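Local coordinates for protein benzoylformate Decarboxylase (Polynucleobacter necessarius, PDB 4K9Q) that probably decarboxylates benzoylformate to benzaldehyde, using thiamine diphosphate and a magnesium ion as cofactors, as a member of the TPP enzyme family, at residues 374-379 / 452-457; 398-403 / 429-434; 461-466 / 475-480. All blocks are in the same frame, centred on the assembly; numbering follows the deposited sequence.

Contact 1: 374-379 / 452-457; sequences PSIVPL and VVFQNE. With MG (magnesium ion), chain C; TPP (thiamine diphosphate), chain D.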
loop_
_atom_site.group_PDB
_atom_site.type_symbol
_atom_site.label_atom_id
_atom_site.label_comp_id
_atom_site.label_asym_id
_atom_site.label_seq_id
_atom_site.Cartn_x
_atom_site.Cartn_y
_atom_site.Cartn_z
ATOM N N PRO A 374 -24.464 21.123 10.393
ATOM C CA PRO A 374 -23.432 22.063 9.949
ATOM C C PRO A 374 -23.877 23.524 9.828
ATOM O O PRO A 374 -23.136 24.408 10.271
ATOM C CB PRO A 374 -23.013 21.493 8.588
ATOM C CG PRO A 374 -23.185 20.002 8.767
ATOM C CD PRO A 374 -24.464 19.879 9.598
ATOM N N SER A 375 -25.051 23.791 9.268
ATOM C CA SER A 375 -25.417 25.186 9.015
ATOM C C SER A 375 -25.623 26.015 10.291
ATOM O O SER A 375 -25.525 27.241 10.239
ATOM C CB SER A 375 -26.651 25.296 8.103
ATOM O OG SER A 375 -27.822 24.922 8.788
ATOM N N ILE A 376 -25.886 25.364 11.428
ATOM C CA ILE A 376 -26.177 26.114 12.660
ATOM C C ILE A 376 -24.985 26.276 13.615
ATOM O O ILE A 376 -25.125 26.852 14.693
ATOM C CB ILE A 376 -27.374 25.513 13.453
ATOM C CG1 ILE A 376 -26.986 24.178 14.099
ATOM C CG2 ILE A 376 -28.603 25.373 12.558
ATOM C CD1 ILE A 376 -28.080 23.598 15.013
ATOM N N VAL A 377 -23.814 25.786 13.233
ATOM C CA VAL A 377 -22.671 25.824 14.152
ATOM C C VAL A 377 -22.406 27.200 14.810
ATOM O O VAL A 377 -22.235 27.277 16.030
ATOM C CB VAL A 377 -21.404 25.234 13.495
ATOM C CG1 VAL A 377 -20.172 25.491 14.366
ATOM C CG2 VAL A 377 -21.619 23.740 13.258
ATOM N N PRO A 378 -22.371 28.289 14.016
ATOM C CA PRO A 378 -22.117 29.586 14.661
ATOM C C PRO A 378 -23.214 29.960 15.662
ATOM O O PRO A 378 -22.930 30.561 16.704
ATOM C CB PRO A 378 -22.096 30.575 13.479
ATOM C CG PRO A 378 -21.789 29.722 12.277
ATOM C CD PRO A 378 -22.484 28.415 12.551
ATOM N N LEU A 379 -24.459 29.602 15.363
ATOM C CA LEU A 379 -25.553 29.890 16.278
ATOM C C LEU A 379 -25.383 29.092 17.569
ATOM O O LEU A 379 -25.592 29.606 18.665
ATOM C CB LEU A 379 -26.903 29.581 15.620
ATOM C CG LEU A 379 -27.065 30.146 14.210
ATOM C CD1 LEU A 379 -28.446 29.824 13.653
ATOM C CD2 LEU A 379 -26.815 31.644 14.201
ATOM N N VAL A 452 -32.282 16.161 18.700
ATOM C CA VAL A 452 -33.081 17.276 18.216
ATOM C C VAL A 452 -32.702 17.496 16.763
ATOM O O VAL A 452 -31.561 17.870 16.460
ATOM C CB VAL A 452 -32.847 18.563 19.031
ATOM C CG1 VAL A 452 -33.751 19.686 18.526
ATOM C CG2 VAL A 452 -33.111 18.298 20.514
ATOM N N VAL A 453 -33.646 17.240 15.864
ATOM C CA VAL A 453 -33.372 17.314 14.433
ATOM C C VAL A 453 -33.879 18.623 13.837
ATOM O O VAL A 453 -35.077 18.913 13.865
ATOM C CB VAL A 453 -34.011 16.135 13.665
ATOM C CG1 VAL A 453 -33.625 16.193 12.178
ATOM C CG2 VAL A 453 -33.609 14.810 14.272
ATOM N N PHE A 454 -32.951 19.404 13.301
ATOM C CA PHE A 454 -33.264 20.674 12.665
ATOM C C PHE A 454 -33.652 20.444 11.212
ATOM O O PHE A 454 -32.796 20.247 10.347
ATOM C CB PHE A 454 -32.062 21.623 12.784
ATOM C CG PHE A 454 -31.804 22.083 14.197
ATOM C CD1 PHE A 454 -31.323 21.202 15.154
ATOM C CD2 PHE A 454 -32.045 23.395 14.561
ATOM C CE1 PHE A 454 -31.098 21.624 16.462
ATOM C CE2 PHE A 454 -31.810 23.832 15.861
ATOM C CZ PHE A 454 -31.340 22.943 16.814
ATOM N N GLN A 455 -34.951 20.452 10.938
ATOM C CA GLN A 455 -35.422 20.063 9.614
ATOM C C GLN A 455 -35.651 21.248 8.668
ATOM O O GLN A 455 -36.697 21.888 8.706
ATOM C CB GLN A 455 -36.676 19.186 9.716
ATOM C CG GLN A 455 -37.126 18.666 8.365
ATOM C CD GLN A 455 -38.291 17.716 8.459
ATOM O OE1 GLN A 455 -39.354 18.059 8.978
ATOM N NE2 GLN A 455 -38.108 16.520 7.935
ATOM N N ASN A 456 -34.662 21.530 7.814
ATOM C CA ASN A 456 -34.818 22.545 6.767
ATOM C C ASN A 456 -35.027 21.948 5.372
ATOM O O ASN A 456 -35.077 22.672 4.376
ATOM C CB ASN A 456 -33.660 23.570 6.776
ATOM C CG ASN A 456 -32.294 22.913 6.651
ATOM O OD1 ASN A 456 -32.203 21.728 6.371
ATOM N ND2 ASN A 456 -31.229 23.684 6.860
ATOM N N GLU A 457 -35.181 20.624 5.321
ATOM C CA GLU A 457 -35.414 19.889 4.078
ATOM C C GLU A 457 -34.359 20.145 3.010
ATOM O O GLU A 457 -34.668 20.165 1.819
ATOM C CB GLU A 457 -36.825 20.170 3.537
ATOM C CG GLU A 457 -37.878 19.865 4.579
ATOM C CD GLU A 457 -39.282 19.803 4.013
ATOM O OE1 GLU A 457 -39.709 20.787 3.381
ATOM O OE2 GLU A 457 -39.951 18.767 4.206
HETATM MG MG MG C . -30.620 20.241 6.629
HETATM N "N1'" TPP D . -20.946 12.689 2.996
HETATM C "C2'" TPP D . -20.225 12.487 4.163
HETATM C CM2 TPP D . -20.027 11.102 4.702
HETATM N "N3'" TPP D . -19.662 13.552 4.840
HETATM C "C4'" TPP D . -19.822 14.828 4.362
HETATM N "N4'" TPP D . -19.264 15.848 5.011
HETATM C "C5'" TPP D . -20.577 15.046 3.208
HETATM C "C6'" TPP D . -21.129 13.974 2.509
HETATM C "C7'" TPP D . -20.751 16.447 2.681
HETATM N N3 TPP D . -21.619 17.335 3.442
HETATM C C2 TPP D . -21.174 18.318 4.311
HETATM S S1 TPP D . -22.352 19.179 4.993
HETATM C C5 TPP D . -23.479 18.338 4.197
HETATM C C4 TPP D . -22.975 17.349 3.357
HETATM C CM4 TPP D . -23.795 16.417 2.500
HETATM C C6 TPP D . -24.906 18.748 4.432
HETATM C C7 TPP D . -25.399 18.596 5.862
HETATM O O7 TPP D . -26.793 18.783 5.787
HETATM P PA TPP D . -27.715 18.791 7.104
HETATM O O1A TPP D . -27.260 17.693 8.022
HETATM O O2A TPP D . -29.154 18.628 6.730
HETATM O O3A TPP D . -27.333 20.168 7.841
HETATM P PB TPP D . -27.704 21.671 7.406
HETATM O O1B TPP D . -26.520 22.197 6.662
HETATM O O2B TPP D . -27.920 22.432 8.695
HETATM O O3B TPP D . -28.908 21.697 6.521
HETATM O O HOH W 1 -30.530 20.746 8.921
#

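Contact 2: 398-403 / 429-434; sequences GGLGWD and DGSFQY. With MG (magnesium ion), chain C; TPP (thiamine diphosphate), chain D.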
loop_
_atom_site.group_PDB
_atom_site.type_symbol
_atom_site.label_atom_id
_atom_site.label_comp_id
_atom_site.label_asym_id
_atom_site.label_seq_id
_atom_site.Cartn_x
_atom_site.Cartn_y
_atom_site.Cartn_z
ATOM N N GLY A 398 -15.159 16.018 9.899
ATOM C CA GLY A 398 -16.217 16.481 9.011
ATOM C C GLY A 398 -17.012 15.384 8.308
ATOM O O GLY A 398 -17.881 15.684 7.484
ATOM N N GLY A 399 -16.725 14.120 8.620
ATOM C CA GLY A 399 -17.433 12.999 8.022
ATOM C C GLY A 399 -18.796 12.727 8.641
ATOM O O GLY A 399 -18.902 12.198 9.748
ATOM N N LEU A 400 -19.854 13.087 7.921
ATOM C CA LEU A 400 -21.203 12.898 8.425
ATOM C C LEU A 400 -21.506 11.423 8.680
ATOM O O LEU A 400 -20.977 10.537 7.999
ATOM C CB LEU A 400 -22.221 13.492 7.447
ATOM C CG LEU A 400 -22.061 14.979 7.153
ATOM C CD1 LEU A 400 -23.169 15.441 6.193
ATOM C CD2 LEU A 400 -22.107 15.769 8.455
ATOM N N GLY A 401 -22.346 11.166 9.678
ATOM C CA GLY A 401 -22.678 9.809 10.080
ATOM C C GLY A 401 -21.956 9.387 11.352
ATOM O O GLY A 401 -22.131 8.271 11.830
ATOM N N TRP A 402 -21.140 10.277 11.907
ATOM C CA TRP A 402 -20.389 9.917 13.105
ATOM C C TRP A 402 -21.153 10.249 14.385
ATOM O O TRP A 402 -21.188 9.446 15.318
ATOM C CB TRP A 402 -19.021 10.607 13.121
ATOM C CG TRP A 402 -18.176 10.181 14.284
ATOM C CD1 TRP A 402 -17.411 9.048 14.373
ATOM C CD2 TRP A 402 -18.019 10.871 15.527
ATOM N NE1 TRP A 402 -16.784 9.000 15.593
ATOM C CE2 TRP A 402 -17.140 10.107 16.322
ATOM C CE3 TRP A 402 -18.541 12.061 16.050
ATOM C CZ2 TRP A 402 -16.770 10.491 17.616
ATOM C CZ3 TRP A 402 -18.163 12.448 17.338
ATOM C CH2 TRP A 402 -17.287 11.661 18.101
ATOM N N ASP A 403 -21.761 11.428 14.429
ATOM C CA ASP A 403 -22.253 11.965 15.702
ATOM C C ASP A 403 -23.477 11.257 16.264
ATOM O O ASP A 403 -23.598 11.080 17.481
ATOM C CB ASP A 403 -22.480 13.477 15.613
ATOM C CG ASP A 403 -21.165 14.252 15.585
ATOM O OD1 ASP A 403 -20.677 14.603 16.680
ATOM O OD2 ASP A 403 -20.610 14.477 14.481
ATOM N N ASP A 429 -31.131 17.405 9.357
ATOM C CA ASP A 429 -31.943 16.354 8.746
ATOM C C ASP A 429 -31.168 15.499 7.720
ATOM O O ASP A 429 -31.380 14.287 7.639
ATOM C CB ASP A 429 -33.288 16.874 8.191
ATOM C CG ASP A 429 -33.142 18.033 7.215
ATOM O OD1 ASP A 429 -32.080 18.663 7.167
ATOM O OD2 ASP A 429 -34.131 18.345 6.512
ATOM N N GLY A 430 -30.277 16.125 6.953
ATOM C CA GLY A 430 -29.398 15.391 6.052
ATOM C C GLY A 430 -28.411 14.508 6.805
ATOM O O GLY A 430 -28.273 13.314 6.516
ATOM N N SER A 431 -27.723 15.105 7.778
ATOM C CA SER A 431 -26.745 14.391 8.597
ATOM C C SER A 431 -27.358 13.180 9.289
ATOM O O SER A 431 -26.733 12.133 9.374
ATOM C CB SER A 431 -26.147 15.319 9.661
ATOM O OG SER A 431 -25.292 16.293 9.079
ATOM N N PHE A 432 -28.581 13.343 9.786
ATOM C CA PHE A 432 -29.316 12.295 10.505
ATOM C C PHE A 432 -29.395 10.985 9.716
ATOM O O PHE A 432 -29.392 9.903 10.301
ATOM C CB PHE A 432 -30.730 12.812 10.797
ATOM C CG PHE A 432 -31.481 12.047 11.863
ATOM C CD1 PHE A 432 -31.185 12.224 13.209
ATOM C CD2 PHE A 432 -32.532 11.212 11.517
ATOM C CE1 PHE A 432 -31.908 11.549 14.186
ATOM C CE2 PHE A 432 -33.262 10.541 12.490
ATOM C CZ PHE A 432 -32.944 10.709 13.819
ATOM N N GLN A 433 -29.455 11.084 8.386
ATOM C CA GLN A 433 -29.651 9.906 7.532
ATOM C C GLN A 433 -28.457 8.966 7.421
ATOM O O GLN A 433 -28.635 7.773 7.194
ATOM C CB GLN A 433 -30.032 10.335 6.110
ATOM C CG GLN A 433 -31.162 11.350 6.041
ATOM C CD GLN A 433 -32.410 10.847 6.725
ATOM O OE1 GLN A 433 -32.810 9.694 6.534
ATOM N NE2 GLN A 433 -33.020 11.694 7.557
ATOM N N TYR A 434 -27.244 9.486 7.545
ATOM C CA TYR A 434 -26.077 8.662 7.203
ATOM C C TYR A 434 -25.963 7.411 8.058
ATOM O O TYR A 434 -25.692 6.327 7.544
ATOM C CB TYR A 434 -24.770 9.470 7.257
ATOM C CG TYR A 434 -24.670 10.490 6.135
ATOM C CD1 TYR A 434 -25.309 11.722 6.234
ATOM C CD2 TYR A 434 -23.932 10.219 4.985
ATOM C CE1 TYR A 434 -25.223 12.647 5.212
ATOM C CE2 TYR A 434 -23.841 11.145 3.958
ATOM C CZ TYR A 434 -24.493 12.355 4.079
ATOM O OH TYR A 434 -24.432 13.297 3.084
HETATM MG MG MG C . -30.620 20.241 6.629
HETATM N "N1'" TPP D . -20.946 12.689 2.996
HETATM C "C2'" TPP D . -20.225 12.487 4.163
HETATM C CM2 TPP D . -20.027 11.102 4.702
HETATM N "N3'" TPP D . -19.662 13.552 4.840
HETATM C "C4'" TPP D . -19.822 14.828 4.362
HETATM N "N4'" TPP D . -19.264 15.848 5.011
HETATM C "C5'" TPP D . -20.577 15.046 3.208
HETATM C "C6'" TPP D . -21.129 13.974 2.509
HETATM C "C7'" TPP D . -20.751 16.447 2.681
HETATM N N3 TPP D . -21.619 17.335 3.442
HETATM C C2 TPP D . -21.174 18.318 4.311
HETATM S S1 TPP D . -22.352 19.179 4.993
HETATM C C5 TPP D . -23.479 18.338 4.197
HETATM C C4 TPP D . -22.975 17.349 3.357
HETATM C CM4 TPP D . -23.795 16.417 2.500
HETATM C C6 TPP D . -24.906 18.748 4.432
HETATM C C7 TPP D . -25.399 18.596 5.862
HETATM O O7 TPP D . -26.793 18.783 5.787
HETATM P PA TPP D . -27.715 18.791 7.104
HETATM O O1A TPP D . -27.260 17.693 8.022
HETATM O O2A TPP D . -29.154 18.628 6.730
HETATM O O3A TPP D . -27.333 20.168 7.841
HETATM P PB TPP D . -27.704 21.671 7.406
HETATM O O1B TPP D . -26.520 22.197 6.662
HETATM O O2B TPP D . -27.920 22.432 8.695
HETATM O O3B TPP D . -28.908 21.697 6.521
HETATM O O HOH W 1 -30.530 20.746 8.921
#

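Contact 3: 461-466 / 475-480; sequences ILKQFA and PGLDLP. With TPP (thiamine diphosphate), chain D.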
loop_
_atom_site.group_PDB
_atom_site.type_symbol
_atom_site.label_atom_id
_atom_site.label_comp_id
_atom_site.label_asym_id
_atom_site.label_seq_id
_atom_site.Cartn_x
_atom_site.Cartn_y
_atom_site.Cartn_z
ATOM N N ILE A 461 -25.810 23.688 4.463
ATOM C CA ILE A 461 -24.473 24.248 4.399
ATOM C C ILE A 461 -23.887 24.113 2.996
ATOM O O ILE A 461 -23.045 24.917 2.603
ATOM C CB ILE A 461 -23.534 23.664 5.462
ATOM C CG1 ILE A 461 -22.293 24.562 5.596
ATOM C CG2 ILE A 461 -23.147 22.251 5.105
ATOM C CD1 ILE A 461 -21.391 24.233 6.754
ATOM N N LEU A 462 -24.334 23.120 2.229
ATOM C CA LEU A 462 -23.861 23.024 0.840
ATOM C C LEU A 462 -24.391 24.170 -0.028
ATOM O O LEU A 462 -23.743 24.571 -0.999
ATOM C CB LEU A 462 -24.208 21.676 0.212
ATOM C CG LEU A 462 -23.599 20.441 0.883
ATOM C CD1 LEU A 462 -23.910 19.180 0.093
ATOM C CD2 LEU A 462 -22.095 20.609 1.087
ATOM N N LYS A 463 -25.559 24.701 0.310
ATOM C CA LYS A 463 -26.068 25.873 -0.406
ATOM C C LYS A 463 -25.296 27.121 0.019
ATOM O O LYS A 463 -25.091 28.033 -0.780
ATOM C CB LYS A 463 -27.576 26.056 -0.178
ATOM C CG LYS A 463 -28.430 24.944 -0.790
ATOM C CD LYS A 463 -29.914 25.246 -0.664
ATOM C CE LYS A 463 -30.748 24.102 -1.218
ATOM N NZ LYS A 463 -32.213 24.386 -1.107
ATOM N N GLN A 464 -24.872 27.156 1.280
ATOM C CA GLN A 464 -24.031 28.241 1.771
ATOM C C GLN A 464 -22.715 28.222 1.003
ATOM O O GLN A 464 -22.210 29.260 0.582
ATOM C CB GLN A 464 -23.766 28.094 3.270
ATOM C CG GLN A 464 -25.010 28.278 4.148
ATOM C CD GLN A 464 -24.734 28.117 5.635
ATOM O OE1 GLN A 464 -24.157 27.117 6.079
ATOM N NE2 GLN A 464 -25.148 29.108 6.418
ATOM N N PHE A 465 -22.157 27.031 0.827
ATOM C CA PHE A 465 -20.931 26.884 0.050
ATOM C C PHE A 465 -21.115 27.240 -1.419
ATOM O O PHE A 465 -20.224 27.824 -2.033
ATOM C CB PHE A 465 -20.413 25.453 0.146
ATOM C CG PHE A 465 -19.301 25.285 1.112
ATOM C CD1 PHE A 465 -18.002 25.577 0.737
ATOM C CD2 PHE A 465 -19.543 24.838 2.398
ATOM C CE1 PHE A 465 -16.948 25.417 1.630
ATOM C CE2 PHE A 465 -18.497 24.680 3.302
ATOM C CZ PHE A 465 -17.199 24.970 2.912
ATOM N N ALA A 466 -22.251 26.863 -1.992
ATOM C CA ALA A 466 -22.508 27.140 -3.399
ATOM C C ALA A 466 -22.524 28.650 -3.634
ATOM O O ALA A 466 -22.148 29.122 -4.709
ATOM C CB ALA A 466 -23.827 26.521 -3.841
ATOM N N PRO A 475 -26.937 19.800 -8.331
ATOM C CA PRO A 475 -28.070 18.931 -8.002
ATOM C C PRO A 475 -27.940 18.269 -6.637
ATOM O O PRO A 475 -26.880 18.317 -6.018
ATOM C CB PRO A 475 -28.032 17.870 -9.102
ATOM C CG PRO A 475 -26.609 17.801 -9.505
ATOM C CD PRO A 475 -26.010 19.170 -9.293
ATOM N N GLY A 476 -29.032 17.671 -6.172
ATOM C CA GLY A 476 -29.011 16.883 -4.948
ATOM C C GLY A 476 -28.891 17.629 -3.626
ATOM O O GLY A 476 -28.489 17.036 -2.620
ATOM N N LEU A 477 -29.268 18.907 -3.599
ATOM C CA LEU A 477 -29.125 19.685 -2.375
ATOM C C LEU A 477 -30.417 19.775 -1.566
ATOM O O LEU A 477 -30.395 20.161 -0.391
ATOM C CB LEU A 477 -28.564 21.078 -2.674
ATOM C CG LEU A 477 -27.195 21.130 -3.372
ATOM C CD1 LEU A 477 -26.691 22.565 -3.453
ATOM C CD2 LEU A 477 -26.187 20.238 -2.656
ATOM N N ASP A 478 -31.535 19.408 -2.186
ATOM C CA ASP A 478 -32.835 19.440 -1.503
ATOM C C ASP A 478 -33.259 18.066 -1.003
ATOM O O ASP A 478 -32.996 17.053 -1.653
ATOM C CB ASP A 478 -33.907 20.028 -2.415
ATOM C CG ASP A 478 -33.690 21.503 -2.669
ATOM O OD1 ASP A 478 -33.553 22.255 -1.680
ATOM O OD2 ASP A 478 -33.635 21.903 -3.848
ATOM N N LEU A 479 -33.919 18.044 0.155
ATOM C CA LEU A 479 -34.326 16.799 0.798
ATOM C C LEU A 479 -35.823 16.758 1.128
ATOM O O LEU A 479 -36.204 16.623 2.289
ATOM C CB LEU A 479 -33.544 16.604 2.094
ATOM C CG LEU A 479 -32.030 16.521 1.977
ATOM C CD1 LEU A 479 -31.381 16.482 3.368
ATOM C CD2 LEU A 479 -31.621 15.316 1.122
ATOM N N PRO A 480 -36.680 16.843 0.100
ATOM C CA PRO A 480 -38.114 16.708 0.364
ATOM C C PRO A 480 -38.508 15.281 0.726
ATOM O O PRO A 480 -37.777 14.317 0.452
ATOM C CB PRO A 480 -38.738 17.077 -0.985
ATOM C CG PRO A 480 -37.711 16.628 -1.972
ATOM C CD PRO A 480 -36.404 17.018 -1.334
HETATM N "N1'" TPP D . -20.946 12.689 2.996
HETATM C "C2'" TPP D . -20.225 12.487 4.163
HETATM C CM2 TPP D . -20.027 11.102 4.702
HETATM N "N3'" TPP D . -19.662 13.552 4.840
HETATM C "C4'" TPP D . -19.822 14.828 4.362
HETATM N "N4'" TPP D . -19.264 15.848 5.011
HETATM C "C5'" TPP D . -20.577 15.046 3.208
HETATM C "C6'" TPP D . -21.129 13.974 2.509
HETATM C "C7'" TPP D . -20.751 16.447 2.681
HETATM N N3 TPP D . -21.619 17.335 3.442
HETATM C C2 TPP D . -21.174 18.318 4.311
HETATM S S1 TPP D . -22.352 19.179 4.993
HETATM C C5 TPP D . -23.479 18.338 4.197
HETATM C C4 TPP D . -22.975 17.349 3.357
HETATM C CM4 TPP D . -23.795 16.417 2.500
HETATM C C6 TPP D . -24.906 18.748 4.432
HETATM C C7 TPP D . -25.399 18.596 5.862
HETATM O O7 TPP D . -26.793 18.783 5.787
HETATM P PA TPP D . -27.715 18.791 7.104
HETATM O O1A TPP D . -27.260 17.693 8.022
HETATM O O2A TPP D . -29.154 18.628 6.730
HETATM O O3A TPP D . -27.333 20.168 7.841
HETATM P PB TPP D . -27.704 21.671 7.406
HETATM O O1B TPP D . -26.520 22.197 6.662
HETATM O O2B TPP D . -27.920 22.432 8.695
HETATM O O3B TPP D . -28.908 21.697 6.521
#

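Contact 1: 374-379 / 452-457
Oxygen O3B of the terminal phosphate of thiamine diphosphate is gripped by both magnesium and Asn456, while Ser375, across the contact, holds O2B of the same phosphate. Asn456 uses both ends of its amide: OD1 binds the metal at 2.2 Å, and ND2 donates to O3B at 3.1 Å with an N-H...O angle of 154°. Its chi1 of 56° sets CG between the backbone N and the carbonyl carbon, turning the amide toward the diphosphate. Ser375 N donates to O2B at 3.2 Å, and its OG lies closer still, at a doubtfully short distance. A metal-bound water is tied back to the strand by donating to Phe454 O at 2.7 Å. Beyond this polar layer lies an apolar one: Ile376 CD1 stands 3.7 Å from the centroid of the Phe454 ring, directly over one face, in a CH-pi contact. The two side chains cross at about a right angle, and helix 352-361 touches both, through Pro352 and Val355. Asp429 and the carbonyl of Glu458 complete the metal's ligands. Together Asp429-Gly430 and Asn456 belong to the GDG...N motif by which thiamine diphosphate enzymes bind metal and diphosphate.

Contact 2: 398-403 / 429-434
Leu400 meets both Ser431 and Tyr434 and fits into the bend of thiamine diphosphate. Leu400 CD1 lies 3.6 Å from Tyr434 CE1. Leu400 CD1 is also 3.4 Å from C4 of thiamine diphosphate, in the thiazolium, while Leu400 CG rests against C4' of the pyrimidine. CB sits over one face of the Tyr434 ring, 18° off the normal and toward the rim, as a CH-pi contact. A chi1 of -59° sets CG beside the backbone N, and the extended second torsion sends CD1 to the thiazolium and leaves CD2 for Ser431 OG. Lying between the two cofactor rings, Leu400 is placed to hold the V-shaped cofactor conformation known from this family. Backbone groups fix the pyrimidine: Gly398 O accepts from N4' at 2.8 Å, nearly straight at 169°, and Leu400 N donates to N3' at 3.1 Å. At the other end of the cofactor, Gly430 N donates to O2A, whereas O1A takes two bonds from Ser431, through N and OG, both 2.6 Å. Asp429 OD1 binds magnesium. A second shell positions these groups. Gly401 CA packs 3.5 Å from Tyr434 CB, and Glu372 receives the backbone N-H of Gly401 and Asp403 on its two carboxylate oxygens. The hydroxyl of Tyr434 is hydrogen-bonded to Asn23 of the second subunit. Gln433 NE2 folds back to Asp429 O, lying in the carbonyl plane. Segment 398-403 leads from strand 392-393 into helix 403-417, and Trp402 reaches helix 79-88; the short helix 429-434 follows strand 423-428 and lays Phe432 against helix 484-490 and strand 449-455.

Contact 3: 461-466 / 475-480
Lys463 NZ and Asp478 OD1 form a hydrogen-bonded salt bridge of 2.6 Å, with the ammonium on the syn side of the carboxylate and 22° out of its plane. NZ has a second anionic partner in Glu458 OE1, whose residue also binds magnesium through its carbonyl oxygen, and Asp478 OD1 has a long, weak ion pair with Lys526. With its outer torsions all near 180°, the lysine runs straight out alongside Leu477, the two chains pointing opposite ways and Lys463 CG lying 4.0 Å from Leu477 CD1; its methylene groups thus serve the apolar contact while its end serves the charged one. Leu477 CD2 crosses to Leu462, lying 3.7 Å from its CD1 and 3.8 Å from its CB. Leu462 CD1 also touches the methyl CM4 of thiamine diphosphate, at 3.7 Å, while Leu462 CG lies over the thiazolium face opposite the one that Leu400 CD1 touches. Segment 461-466 belongs to helix 460-468, which follows strand 449-455 in the thiamine diphosphate-binding alpha/beta fold, a parallel six-stranded sheet flanked by helices, and presents its N-terminal end to the cofactor. Ile461 N donates to O1B of thiamine diphosphate at 2.8 Å with an N-H...O angle of 146°, and Gly460 N, just before it, is bonded to the cofactor too; the helix dipole probably helps to stabilise the phosphate charge. Farther along, the backbone N-H groups of Phe465 and Ala466 are met by the carbonyls of Ile461 and Leu462, and Gln464 NE2 donates to Lys529 O. The irregular 475-480 segment is held through its backbone as well: Leu477 is bonded to Tyr459 and Leu479 to Glu457, while Pro480 O accepts from the hydroxyl of Tyr440 of the second subunit.

Overall arrangement
All three contacts lie in the C-terminal thiamine diphosphate-binding domain and touch the same cofactor, their centres about 12 to 14 Å apart. Contact 2 is nested within the chain loop closed by contact 1, and contact 3 follows in series. Segments 374-379, 429-434 and 452-457 lie at the C-terminal ends of strands 368-372, 423-428 and 449-455, neighbours in one parallel sheet; 398-403 follows its edge strand 392-393. Contacts 1 and 2 share magnesium and a metal-bound water; contact 3 joins contact 1 through the short run from strand 449-455 to helix 460-468. Metal and diphosphate are gripped from several chain segments. Contacts 2 and 3 touch the second subunit, so the cofactor site lies close to the subunit interface.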